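ATP-dependent protease subunit HslV (Trypanosoma brucei brucei, PDB 4HNZ) forms the proteolytic core of the mitochondrial HslVU complex, hydrolysing proteins unfolded by its partner HslU and thereby controlling levels of the DNA helicase PIF2. Local coordinates at residues Ile54-Lys59 and Arg89-Ser94; Glu77-Trp82 and Gly110-Pro115; Ala132-Leu137 and Glu146-Lys151; Arg36-Asn39 and Val43-Phe46; Leu95-Ala100 and Leu104-Gln109. All coordinates share one frame; numbering follows the deposited sequence.

Contact 1 of 5, residues Ile54-Lys59 and Arg89-Ser94; sequences ISLMEK and RRLEAS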
# COMPACT_ATOMS: atom_id res chain seq x y z
N ILE A 54 8.47 6.04 -31.65
CA ILE A 54 8.52 6.91 -32.81
C ILE A 54 8.65 8.37 -32.42
O ILE A 54 9.37 9.13 -33.08
CB ILE A 54 7.32 6.66 -33.74
CG1 ILE A 54 7.54 5.31 -34.46
CG2 ILE A 54 7.15 7.77 -34.77
CD1 ILE A 54 6.42 4.90 -35.40
N SER A 55 7.97 8.77 -31.38
CA SER A 55 8.10 10.13 -30.93
C SER A 55 9.56 10.38 -30.56
O SER A 55 10.08 11.48 -30.84
CB SER A 55 7.17 10.40 -29.75
OG SER A 55 5.80 10.27 -30.10
N LEU A 56 10.20 9.42 -29.88
CA LEU A 56 11.58 9.63 -29.46
C LEU A 56 12.55 9.53 -30.61
O LEU A 56 13.52 10.28 -30.67
CB LEU A 56 11.98 8.67 -28.37
CG LEU A 56 11.26 8.96 -27.07
CD1 LEU A 56 11.27 7.70 -26.22
CD2 LEU A 56 11.89 10.10 -26.31
N MET A 57 12.26 8.66 -31.57
CA MET A 57 13.03 8.62 -32.81
C MET A 57 13.00 9.96 -33.55
O MET A 57 14.04 10.41 -34.04
CB MET A 57 12.59 7.49 -33.72
CG MET A 57 13.04 6.18 -33.13
SD MET A 57 12.78 4.66 -34.05
CE MET A 57 11.08 4.22 -33.59
N GLU A 58 11.85 10.60 -33.61
CA GLU A 58 11.77 11.89 -34.28
C GLU A 58 12.59 12.94 -33.58
O GLU A 58 13.25 13.73 -34.23
CB GLU A 58 10.33 12.32 -34.41
CG GLU A 58 9.60 11.47 -35.42
CD GLU A 58 8.11 11.79 -35.51
OE1 GLU A 58 7.62 12.67 -34.75
OE2 GLU A 58 7.45 11.16 -36.36
N LYS A 59 12.58 12.94 -32.25
CA LYS A 59 13.44 13.87 -31.51
C LYS A 59 14.93 13.55 -31.72
O LYS A 59 15.72 14.47 -31.87
CB LYS A 59 13.12 13.91 -30.03
CG LYS A 59 11.68 14.26 -29.71
CD LYS A 59 11.26 15.69 -30.03
CE LYS A 59 9.75 15.83 -29.80
NZ LYS A 59 9.25 17.20 -30.05
N ARG A 89 8.76 12.75 -20.79
CA ARG A 89 8.91 11.92 -19.62
C ARG A 89 7.73 11.05 -19.32
O ARG A 89 7.86 10.13 -18.56
CB ARG A 89 9.19 12.75 -18.40
CG ARG A 89 10.65 12.87 -18.18
CD ARG A 89 10.87 13.45 -16.81
NE ARG A 89 10.81 12.42 -15.79
CZ ARG A 89 11.79 12.17 -14.93
NH1 ARG A 89 12.92 12.90 -14.95
NH2 ARG A 89 11.63 11.21 -14.04
N ARG A 90 6.59 11.32 -19.91
CA ARG A 90 5.48 10.42 -19.76
C ARG A 90 5.63 9.22 -20.75
O ARG A 90 4.82 8.33 -20.75
CB ARG A 90 4.16 11.20 -19.94
CG ARG A 90 3.97 12.46 -19.06
CD ARG A 90 3.22 12.26 -17.73
NE ARG A 90 3.25 13.47 -16.84
CZ ARG A 90 2.43 14.52 -16.88
NH1 ARG A 90 1.46 14.59 -17.78
NH2 ARG A 90 2.58 15.53 -16.03
N LEU A 91 6.68 9.19 -21.60
CA LEU A 91 6.90 8.08 -22.53
C LEU A 91 7.77 6.99 -21.92
O LEU A 91 8.63 7.25 -21.10
CB LEU A 91 7.54 8.58 -23.82
CG LEU A 91 6.86 9.77 -24.51
CD1 LEU A 91 7.59 10.10 -25.78
CD2 LEU A 91 5.40 9.49 -24.86
N GLU A 92 7.56 5.75 -22.32
CA GLU A 92 8.37 4.67 -21.90
C GLU A 92 8.96 3.99 -23.11
O GLU A 92 8.25 3.39 -23.90
CB GLU A 92 7.53 3.69 -21.10
CG GLU A 92 7.17 4.20 -19.73
CD GLU A 92 6.35 3.19 -18.99
OE1 GLU A 92 5.14 3.46 -18.75
OE2 GLU A 92 6.88 2.09 -18.69
N ALA A 93 10.29 3.97 -23.17
CA ALA A 93 10.98 3.34 -24.25
C ALA A 93 12.45 3.23 -23.96
O ALA A 93 12.95 3.91 -23.12
CB ALA A 93 10.77 4.15 -25.50
N SER A 94 13.13 2.38 -24.69
CA SER A 94 14.57 2.36 -24.72
C SER A 94 14.98 2.22 -26.16
O SER A 94 14.23 1.64 -26.93
CB SER A 94 15.07 1.16 -23.96
OG SER A 94 14.84 1.39 -22.60
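Leu56 and Ala93 touch each other, and both also meet one flat group, the Trp82 indole. Leu56 CD1 lies over one face of the indole, 3.5 Å from Trp82 CZ2. At the edge of the six-membered ring, Trp82 CH2 comes within 3.1 Å of the backbone atom Ala93 O. The same Leu56 methyl also bridges to the strand. Leu56 CD1 packs on Ala93 CB at 3.7 Å, so it sits in the corner between the indole face and the alanine methyl. Leu56 CG is anti to its carbonyl carbon (chi1 -69°), which swings the branch off the helix, and CD1 is the methyl that meets Ala93. Leu91 runs past Leu56 in the opposite direction. Its branch CD1 does the touching, 4.1 Å from Leu56 CG and 4.0 Å from Ser55 CB. Ser55 thus offers only carbon to the leucine. Its hydroxyl OG bonds instead to Ala51 O, one turn back in the helix. The contact is purely apolar and largely buried. Glu92 points its side chain away between Leu91 and Ala93, while its backbone N is held by Asp52 OD2. Leu91 also packs on Arg83 of a neighbouring subunit. Helix 50-66 here lies against the chain as it enters strand 93-98, with helix 71-84 beside it, and its Met57 packs on Ile44 and Phe46 of strand 42-48.

Contact 2 of 5, residues Glu77-Trp82 and Gly110-Pro115; sequences ELAKEW and GNVITP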
# COMPACT_ATOMS: atom_id res chain seq x y z
N GLU A 77 22.22 14.69 -26.19
CA GLU A 77 21.26 15.82 -26.23
C GLU A 77 19.84 15.31 -26.19
O GLU A 77 18.98 15.91 -25.55
CB GLU A 77 21.45 16.67 -27.46
CG GLU A 77 22.75 17.45 -27.45
CD GLU A 77 22.83 18.46 -26.32
OE1 GLU A 77 21.79 19.05 -25.92
OE2 GLU A 77 23.94 18.63 -25.80
N LEU A 78 19.59 14.20 -26.87
CA LEU A 78 18.28 13.58 -26.81
C LEU A 78 17.92 13.17 -25.38
O LEU A 78 16.86 13.50 -24.89
CB LEU A 78 18.21 12.34 -27.68
CG LEU A 78 16.87 11.63 -27.44
CD1 LEU A 78 15.75 12.31 -28.17
CD2 LEU A 78 16.95 10.18 -27.85
N ALA A 79 18.84 12.49 -24.71
CA ALA A 79 18.58 12.03 -23.38
C ALA A 79 18.30 13.20 -22.45
O ALA A 79 17.38 13.11 -21.63
CB ALA A 79 19.73 11.19 -22.87
N LYS A 80 19.07 14.26 -22.54
CA LYS A 80 18.81 15.48 -21.74
C LYS A 80 17.43 16.02 -21.95
O LYS A 80 16.76 16.41 -21.00
CB LYS A 80 19.80 16.58 -22.07
CG LYS A 80 21.13 16.35 -21.42
CD LYS A 80 22.26 17.11 -22.07
CE LYS A 80 22.02 18.62 -22.03
NZ LYS A 80 23.01 19.24 -22.95
N GLU A 81 17.00 16.09 -23.20
CA GLU A 81 15.69 16.64 -23.52
C GLU A 81 14.58 15.72 -22.99
O GLU A 81 13.56 16.14 -22.48
CB GLU A 81 15.57 16.79 -25.05
CG GLU A 81 14.34 17.58 -25.52
CD GLU A 81 14.15 17.60 -27.05
OE1 GLU A 81 14.92 16.96 -27.82
OE2 GLU A 81 13.14 18.20 -27.49
N TRP A 82 14.79 14.44 -23.21
CA TRP A 82 13.88 13.43 -22.77
C TRP A 82 13.65 13.54 -21.25
O TRP A 82 12.54 13.45 -20.78
CB TRP A 82 14.48 12.06 -23.11
CG TRP A 82 13.61 10.85 -22.91
CD1 TRP A 82 12.43 10.79 -22.29
CD2 TRP A 82 13.95 9.51 -23.26
NE1 TRP A 82 11.96 9.50 -22.32
CE2 TRP A 82 12.89 8.70 -22.89
CE3 TRP A 82 15.05 8.94 -23.92
CZ2 TRP A 82 12.89 7.35 -23.12
CZ3 TRP A 82 15.06 7.59 -24.15
CH2 TRP A 82 13.99 6.81 -23.75
N GLY A 110 17.72 8.05 -18.38
CA GLY A 110 18.72 9.04 -18.80
C GLY A 110 20.11 8.49 -18.94
O GLY A 110 21.06 9.23 -19.05
N ASN A 111 20.24 7.16 -18.91
CA ASN A 111 21.54 6.53 -19.19
C ASN A 111 21.82 6.56 -20.69
O ASN A 111 20.94 6.38 -21.50
CB ASN A 111 21.58 5.09 -18.70
CG ASN A 111 21.30 4.95 -17.20
OD1 ASN A 111 22.06 5.43 -16.36
ND2 ASN A 111 20.23 4.23 -16.87
N VAL A 112 23.07 6.80 -21.03
CA VAL A 112 23.56 6.70 -22.36
C VAL A 112 24.73 5.75 -22.24
O VAL A 112 25.70 6.07 -21.68
CB VAL A 112 24.00 8.04 -22.89
CG1 VAL A 112 24.55 7.94 -24.30
CG2 VAL A 112 22.82 9.02 -22.89
N ILE A 113 24.60 4.57 -22.80
CA ILE A 113 25.54 3.52 -22.58
C ILE A 113 26.13 3.14 -23.91
O ILE A 113 25.40 2.88 -24.86
CB ILE A 113 24.80 2.32 -21.97
CG1 ILE A 113 24.53 2.63 -20.49
CG2 ILE A 113 25.58 1.02 -22.14
CD1 ILE A 113 23.24 2.02 -20.00
N THR A 114 27.46 3.17 -23.97
CA THR A 114 28.21 2.64 -25.08
C THR A 114 28.77 1.29 -24.67
O THR A 114 28.94 1.01 -23.47
CB THR A 114 29.40 3.56 -25.41
OG1 THR A 114 30.18 3.70 -24.24
CG2 THR A 114 28.88 4.97 -25.85
N PRO A 115 29.06 0.43 -25.65
CA PRO A 115 29.53 -0.93 -25.30
C PRO A 115 30.91 -0.94 -24.71
O PRO A 115 31.64 0.03 -24.80
CB PRO A 115 29.56 -1.64 -26.66
CG PRO A 115 29.68 -0.55 -27.66
CD PRO A 115 28.98 0.64 -27.09
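Apolar packing between Ala79 and Val112 carries this contact. Ala79 CB points at the loop and strand and meets Val112 CG2 at 3.8 Å, methyl against methyl. Val112 CG1 stands anti to the backbone N (chi1 179°), which turns CG2 to the helix. CG1 packs instead on Leu104 CD2, which lies on the same face of the sheet, on the adjacent strand. The small alanine lets the backbones come close, with Ala79 CA 5.5 Å from Gly110 CA.

Backbone contact is slight. Gly110 O lies 4.5 Å from Ala79 CB, without a polar bond between them. Gly110 has a positive phi of 94°, a backbone shape glycine readily adopts, where the chain turns into strand 112-113. Asp107 OD1 accepts a bond from Asn111 N and helps shape this turn.

None of the ionic interactions joins the two segments; they start from the helix. Lys80 NZ and Glu77 OE2 form a salt bridge of 3.1 Å, one turn apart. The lysine comes to the syn side of the oxygen, about 30° out of the carboxylate plane. Lys80 NZ has a second acidic partner, Glu58 OE2 of a neighbouring subunit, which links helix 71-84 to helix 50-66 of that copy. Thr114 O also reaches that subunit, at its Lys29 NZ.

Helix 71-84 packs against the edge of the sheet, where 112-113 is the outermost strand within the chain. Helices packed on the outside of a beta sheet are typical of the αββα sandwich of the Ntn hydrolases, the clan of the proteasome subunits.

Contact 3 of 5, residues Ala132-Leu137 and Glu146-Lys151; sequences AAARAL and EKIARK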
# COMPACT_ATOMS: atom_id res chain seq x y z
N ALA A 132 24.51 -11.66 -22.42
CA ALA A 132 25.26 -12.75 -21.84
C ALA A 132 25.64 -13.84 -22.89
O ALA A 132 26.78 -14.29 -22.97
CB ALA A 132 24.48 -13.39 -20.69
N ALA A 133 24.70 -14.23 -23.71
CA ALA A 133 25.00 -15.23 -24.70
C ALA A 133 25.99 -14.66 -25.72
O ALA A 133 26.92 -15.37 -26.12
CB ALA A 133 23.74 -15.71 -25.39
N ALA A 134 25.79 -13.44 -26.18
CA ALA A 134 26.70 -12.88 -27.17
C ALA A 134 28.09 -12.74 -26.61
O ALA A 134 29.08 -12.95 -27.31
CB ALA A 134 26.22 -11.52 -27.65
N ARG A 135 28.21 -12.34 -25.35
CA ARG A 135 29.54 -12.26 -24.75
C ARG A 135 30.28 -13.56 -24.71
O ARG A 135 31.48 -13.59 -24.67
CB ARG A 135 29.46 -11.66 -23.34
CG ARG A 135 29.31 -10.16 -23.40
CD ARG A 135 29.36 -9.51 -22.03
NE ARG A 135 29.35 -8.08 -22.17
CZ ARG A 135 29.06 -7.23 -21.18
NH1 ARG A 135 28.71 -7.66 -19.98
NH2 ARG A 135 29.08 -5.91 -21.42
N ALA A 136 29.54 -14.66 -24.64
CA ALA A 136 30.16 -15.98 -24.55
C ALA A 136 30.79 -16.33 -25.87
O ALA A 136 31.75 -17.08 -25.90
CB ALA A 136 29.13 -17.04 -24.16
N LEU A 137 30.22 -15.79 -26.94
CA LEU A 137 30.68 -16.11 -28.27
C LEU A 137 31.58 -15.05 -28.93
O LEU A 137 32.15 -15.33 -29.96
CB LEU A 137 29.48 -16.31 -29.19
CG LEU A 137 28.56 -17.47 -28.83
CD1 LEU A 137 27.27 -17.35 -29.61
CD2 LEU A 137 29.20 -18.80 -29.11
N GLU A 146 27.03 -11.50 -37.22
CA GLU A 146 25.69 -11.95 -37.46
C GLU A 146 25.45 -13.33 -36.83
O GLU A 146 24.35 -13.62 -36.37
CB GLU A 146 25.38 -11.96 -38.95
CG GLU A 146 23.93 -12.36 -39.19
CD GLU A 146 23.42 -12.07 -40.58
OE1 GLU A 146 24.15 -11.44 -41.38
OE2 GLU A 146 22.28 -12.50 -40.87
N LYS A 147 26.44 -14.21 -36.89
CA LYS A 147 26.26 -15.55 -36.37
C LYS A 147 26.10 -15.46 -34.83
O LYS A 147 25.25 -16.10 -34.26
CB LYS A 147 27.40 -16.45 -36.80
CG LYS A 147 27.10 -17.91 -36.61
CD LYS A 147 28.25 -18.83 -37.04
CE LYS A 147 27.89 -20.29 -36.69
NZ LYS A 147 29.00 -21.27 -36.92
N ILE A 148 26.90 -14.61 -34.20
CA ILE A 148 26.80 -14.40 -32.78
C ILE A 148 25.42 -13.88 -32.41
O ILE A 148 24.77 -14.43 -31.51
CB ILE A 148 27.85 -13.41 -32.30
CG1 ILE A 148 29.22 -14.01 -32.41
CG2 ILE A 148 27.63 -13.03 -30.86
CD1 ILE A 148 30.32 -12.99 -32.31
N ALA A 149 24.97 -12.86 -33.13
CA ALA A 149 23.69 -12.24 -32.85
C ALA A 149 22.52 -13.21 -32.99
O ALA A 149 21.64 -13.22 -32.13
CB ALA A 149 23.47 -11.01 -33.73
N ARG A 150 22.51 -14.02 -34.02
CA ARG A 150 21.40 -14.98 -34.24
C ARG A 150 21.32 -16.01 -33.16
O ARG A 150 20.26 -16.35 -32.69
CB ARG A 150 21.54 -15.70 -35.57
CG ARG A 150 21.17 -14.81 -36.75
CD ARG A 150 21.29 -15.51 -38.11
NE ARG A 150 20.89 -14.59 -39.19
CZ ARG A 150 19.63 -14.16 -39.41
NH1 ARG A 150 19.39 -13.33 -40.41
NH2 ARG A 150 18.61 -14.58 -38.67
N LYS A 151 22.47 -16.52 -32.77
CA LYS A 151 22.53 -17.50 -31.73
C LYS A 151 22.06 -16.88 -30.40
O LYS A 151 21.33 -17.50 -29.63
CB LYS A 151 23.97 -18.00 -31.63
CG LYS A 151 24.17 -19.50 -31.78
CD LYS A 151 24.11 -20.19 -30.43
CE LYS A 151 24.59 -21.64 -30.50
NZ LYS A 151 26.10 -21.72 -30.43
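Ile148 meets Ala134 and Leu137 through branches set by its first torsion. With chi1 at -69°, CG2 is anti to the backbone N and CG1 is anti to the carbonyl carbon. The two arms therefore spread over the other helix. CG2 reaches Ala134, 3.8 Å from both Ala134 CA and Ala134 CB. CG1 lies 4.0 Å from Leu137 CB, and the tip CD1 rests 3.8 Å from Leu137 O. Leu137 in turn extends CD1 to Lys151 CB at 3.9 Å, the two side chains crossing at about a right angle. Lys151 bends at chi2 (-91°) and again at chi4. Its base thus serves as an apolar wall while NZ bonds to Ala136 O of a neighbouring subunit. The small Ala134, facing Ile148, lets the helices approach to 8.8 Å between axes. They run roughly antiparallel, with 144° between their directions. On the flank of 146-151 turned away from helix 127-137, Arg150 grips Glu146 one turn earlier. Its NE and NH1 both bond to Glu146 OE2 at 3.0 Å. The oxygen lies near the guanidinium plane. NE meets its anti lone pair, while NH1 comes nearly along the C-O axis.

Tyr143, in the connection between the helices, packs on Leu137 and Ile148. Helices 127-137 and 145-159 form one outer layer of the fold. Ala134 faces Ile120 of strand 120-123, Ala149 rests on strand 11-22, and Arg150 lies over strand 167-172.

Contact 4 of 5, residues Arg36-Asn39 and Val43-Phe46; sequences RRIN and VIGF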
# COMPACT_ATOMS: atom_id res chain seq x y z
N ARG A 36 14.37 0.61 -37.26
CA ARG A 36 14.12 1.59 -38.30
C ARG A 36 15.44 2.03 -38.88
O ARG A 36 16.46 2.14 -38.16
CB ARG A 36 13.38 2.79 -37.75
CG ARG A 36 11.96 2.54 -37.29
CD ARG A 36 10.99 2.19 -38.42
NE ARG A 36 9.62 2.07 -37.88
CZ ARG A 36 9.13 1.01 -37.22
NH1 ARG A 36 9.85 -0.09 -37.01
NH2 ARG A 36 7.88 1.03 -36.77
N ARG A 37 15.44 2.22 -40.17
CA ARG A 37 16.55 2.78 -40.88
C ARG A 37 16.26 4.28 -40.82
O ARG A 37 15.25 4.70 -41.31
CB ARG A 37 16.48 2.27 -42.32
CG ARG A 37 17.68 2.57 -43.20
CD ARG A 37 18.56 1.35 -43.36
NE ARG A 37 19.94 1.73 -43.64
CZ ARG A 37 20.97 0.90 -43.62
NH1 ARG A 37 20.82 -0.39 -43.34
NH2 ARG A 37 22.18 1.37 -43.87
N ILE A 38 17.08 5.10 -40.18
CA ILE A 38 16.79 6.56 -40.26
C ILE A 38 17.55 7.26 -41.39
O ILE A 38 17.12 8.29 -41.85
CB ILE A 38 16.93 7.30 -38.92
CG1 ILE A 38 18.37 7.45 -38.49
CG2 ILE A 38 16.11 6.59 -37.84
CD1 ILE A 38 18.45 7.83 -37.02
N ASN A 39 18.70 6.75 -41.77
CA ASN A 39 19.34 7.15 -43.03
C ASN A 39 20.25 6.01 -43.44
O ASN A 39 20.18 4.94 -42.83
CB ASN A 39 20.08 8.50 -42.92
CG ASN A 39 21.21 8.50 -41.89
OD1 ASN A 39 22.05 7.60 -41.83
ND2 ASN A 39 21.23 9.53 -41.06
N VAL A 43 20.85 3.12 -38.01
CA VAL A 43 19.68 2.30 -37.75
C VAL A 43 19.40 2.33 -36.27
O VAL A 43 20.27 2.61 -35.43
CB VAL A 43 19.87 0.84 -38.23
CG1 VAL A 43 20.08 0.78 -39.71
CG2 VAL A 43 21.06 0.18 -37.56
N ILE A 44 18.15 2.12 -35.95
CA ILE A 44 17.72 2.25 -34.56
C ILE A 44 16.68 1.18 -34.21
O ILE A 44 15.91 0.77 -35.07
CB ILE A 44 17.18 3.64 -34.27
CG1 ILE A 44 16.63 3.70 -32.85
CG2 ILE A 44 16.03 3.95 -35.17
CD1 ILE A 44 16.57 5.11 -32.35
N GLY A 45 16.80 0.64 -32.99
CA GLY A 45 15.95 -0.37 -32.51
C GLY A 45 15.33 0.10 -31.23
O GLY A 45 15.97 0.80 -30.48
N PHE A 46 14.09 -0.33 -30.96
CA PHE A 46 13.32 0.18 -29.82
C PHE A 46 12.57 -0.88 -29.02
O PHE A 46 12.11 -1.87 -29.58
CB PHE A 46 12.38 1.29 -30.22
CG PHE A 46 11.21 0.86 -31.09
CD1 PHE A 46 10.01 0.41 -30.54
CD2 PHE A 46 11.27 0.98 -32.48
CE1 PHE A 46 8.87 0.10 -31.34
CE2 PHE A 46 10.15 0.63 -33.27
CZ PHE A 46 8.97 0.18 -32.69
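Arg36 and Ile44 form an antiparallel hydrogen-bonded pair, with Arg36 N to Ile44 O at 2.7 Å and Ile44 N to Arg36 O at 2.8 Å, next to the non-hydrogen-bonded pair Arg37 and Val43, where Val43 CA makes a CA-H contact of 3.2 Å to Arg36 O. On the face of Arg36 and Ile44, the arginine bends at chi2 (-67°), which brings its guanidinium back to Phe46. Phe46 CE2 lies over the guanidinium face, 3.8 Å from Arg36 NH1, so the ring offers its edge; the planes stand 72° apart. Arg36 NH1 is bonded to Cys33 O, which helps fix that rotation. The two strands form a tight beta hairpin at the edge, within this chain, of one of the two sheets of the αββα fold. Ile38 CG2 packs on Ile44 CG2 at 3.8 Å, close to the turn. On the other face, Val43 CG1 sits 3.7 Å above the plane of the Arg37 guanidinium, toward its rim. Arg37 NH2 holds Asp40 O in the turn, and Arg37 NH1 makes a salt bridge with Glu170 of strand 167-172. The Phe46 side chain is about 7 Å from that of Thr1, the probable nucleophile.

Contact 5 of 5, residues Leu95-Ala100 and Leu104-Gln109; sequences LIVCSA and LEIDGQ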
# COMPACT_ATOMS: atom_id res chain seq x y z
N LEU A 95 16.15 2.73 -26.50
CA LEU A 95 16.64 2.80 -27.91
C LEU A 95 18.02 2.33 -27.99
O LEU A 95 18.78 2.54 -27.06
CB LEU A 95 16.66 4.22 -28.42
CG LEU A 95 15.36 4.98 -28.33
CD1 LEU A 95 15.59 6.40 -28.81
CD2 LEU A 95 14.20 4.33 -29.12
N ILE A 96 18.32 1.61 -29.05
CA ILE A 96 19.71 1.41 -29.45
C ILE A 96 19.88 2.06 -30.80
O ILE A 96 19.09 1.80 -31.72
CB ILE A 96 20.07 -0.07 -29.57
CG1 ILE A 96 20.08 -0.71 -28.20
CG2 ILE A 96 21.47 -0.20 -30.15
CD1 ILE A 96 20.40 -2.19 -28.21
N VAL A 97 20.92 2.88 -30.92
CA VAL A 97 21.25 3.56 -32.17
C VAL A 97 22.58 3.03 -32.65
O VAL A 97 23.56 3.16 -31.92
CB VAL A 97 21.47 5.08 -32.00
CG1 VAL A 97 21.23 5.82 -33.32
CG2 VAL A 97 20.61 5.65 -30.93
N CYS A 98 22.65 2.61 -33.91
CA CYS A 98 23.88 2.19 -34.55
C CYS A 98 24.27 2.92 -35.79
O CYS A 98 23.45 3.19 -36.66
CB CYS A 98 23.72 0.76 -35.06
SG CYS A 98 23.69 -0.40 -33.74
N SER A 99 25.55 3.23 -35.85
CA SER A 99 26.22 3.52 -37.08
C SER A 99 27.32 2.48 -37.22
O SER A 99 27.52 1.63 -36.35
CB SER A 99 26.80 4.92 -37.07
OG SER A 99 27.84 4.99 -36.15
N ALA A 100 28.06 2.58 -38.33
CA ALA A 100 29.20 1.70 -38.55
C ALA A 100 30.23 1.95 -37.46
O ALA A 100 30.78 1.00 -36.90
CB ALA A 100 29.79 1.91 -39.92
N LEU A 104 25.05 3.31 -29.40
CA LEU A 104 24.59 3.84 -28.13
C LEU A 104 23.25 3.27 -27.74
O LEU A 104 22.34 3.16 -28.53
CB LEU A 104 24.40 5.36 -28.18
CG LEU A 104 25.70 6.02 -28.45
CD1 LEU A 104 25.66 6.64 -29.82
CD2 LEU A 104 26.01 7.07 -27.40
N GLU A 105 23.11 3.10 -26.45
CA GLU A 105 21.89 2.75 -25.86
C GLU A 105 21.43 3.95 -25.01
O GLU A 105 22.19 4.54 -24.24
CB GLU A 105 22.09 1.49 -25.01
CG GLU A 105 21.08 1.28 -23.91
CD GLU A 105 21.45 0.10 -22.97
OE1 GLU A 105 22.43 -0.64 -23.29
OE2 GLU A 105 20.72 -0.07 -21.93
N ILE A 106 20.15 4.28 -25.16
CA ILE A 106 19.53 5.35 -24.41
C ILE A 106 18.24 4.86 -23.76
O ILE A 106 17.41 4.31 -24.42
CB ILE A 106 19.17 6.50 -25.34
CG1 ILE A 106 20.34 6.83 -26.20
CG2 ILE A 106 18.77 7.70 -24.51
CD1 ILE A 106 19.95 7.59 -27.46
N ASP A 107 18.08 5.10 -22.46
CA ASP A 107 16.82 4.75 -21.75
C ASP A 107 16.14 5.91 -21.10
O ASP A 107 16.69 7.03 -21.03
CB ASP A 107 17.07 3.56 -20.80
CG ASP A 107 17.92 3.89 -19.62
OD1 ASP A 107 18.00 5.06 -19.17
OD2 ASP A 107 18.60 2.95 -19.18
N GLY A 108 14.96 5.63 -20.55
CA GLY A 108 14.13 6.63 -19.87
C GLY A 108 14.67 7.15 -18.55
O GLY A 108 14.20 8.16 -18.05
N GLN A 109 15.65 6.46 -17.96
CA GLN A 109 16.30 6.94 -16.75
C GLN A 109 17.41 7.91 -17.10
O GLN A 109 17.97 8.54 -16.21
CB GLN A 109 16.87 5.78 -15.95
CG GLN A 109 15.91 5.19 -14.97
CD GLN A 109 14.66 4.69 -15.65
OE1 GLN A 109 13.58 5.18 -15.40
NE2 GLN A 109 14.83 3.72 -16.57
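Val97 runs past the backbone oxygen of Leu104 to the tip of Ile106. Its CB stands 4.1 Å from Leu104 O. From there CG2, anti to the carbonyl carbon of Val97, stays beside that oxygen at 3.9 Å and reaches Ile106 CD1 at 4.0 Å. Ile106 has its CG1 anti to the carbonyl carbon (chi1 -48°), and its tip CD1 meets the valine at a slant.

Four backbone bonds hold the strands. Val97 N gives to Leu104 O at 2.8 Å, and Leu104 N returns one to Val97 O. Leu95 and Ile106 form the same reciprocal pair. Between these lies the non-hydrogen-bonded pair Ile96 and Glu105. There Ile96 CA and Glu105 CA make CA-H contacts of 3.3 Å to Leu104 O and Leu95 O respectively.

This antiparallel hairpin supplies two adjacent strands of one sheet of the αββα sandwich of the Ntn hydrolases. Leu95, Val97, Leu104 and Ile106 share the face covered by helices: Leu104 and Ile106 both touch Ala75 of helix 71-84. Ile96 and Glu105 point to the opposite face, where both pack on Val121 and Ile123 of the second sheet. Glu105 extends its aliphatic part past Leu95 O, with CG 4.1 Å from that oxygen. Glu105 also touches Leu22 of a neighbouring subunit. Beyond the strand, Asp107 OD1 accepts a weak bond from Gln109 N.

Contacts 4, 5 and 2 follow one five-stranded antiparallel sheet from strand 35-39 to strand 112-113. Contact 4 adjoins contact 5 through backbone bonds between strands 42-48 and 93-98, their centres about 10 Å apart. Contact 5 touches contact 2, with centres about 8 Å apart. Contact 1 shares strand 93-98 with contact 5, and its helix 50-66 lies beside helix 71-84 of contact 2. Along the chain contact 4 closes first; contacts 1 and 2 then interleave, with contact 5 between the two segments of contact 2. Contact 3 comes last, its centre about 28 Å from that of contact 1 and across the chain's centre. The two helical layers thus enclose the sheets between them, and each also meets other subunits.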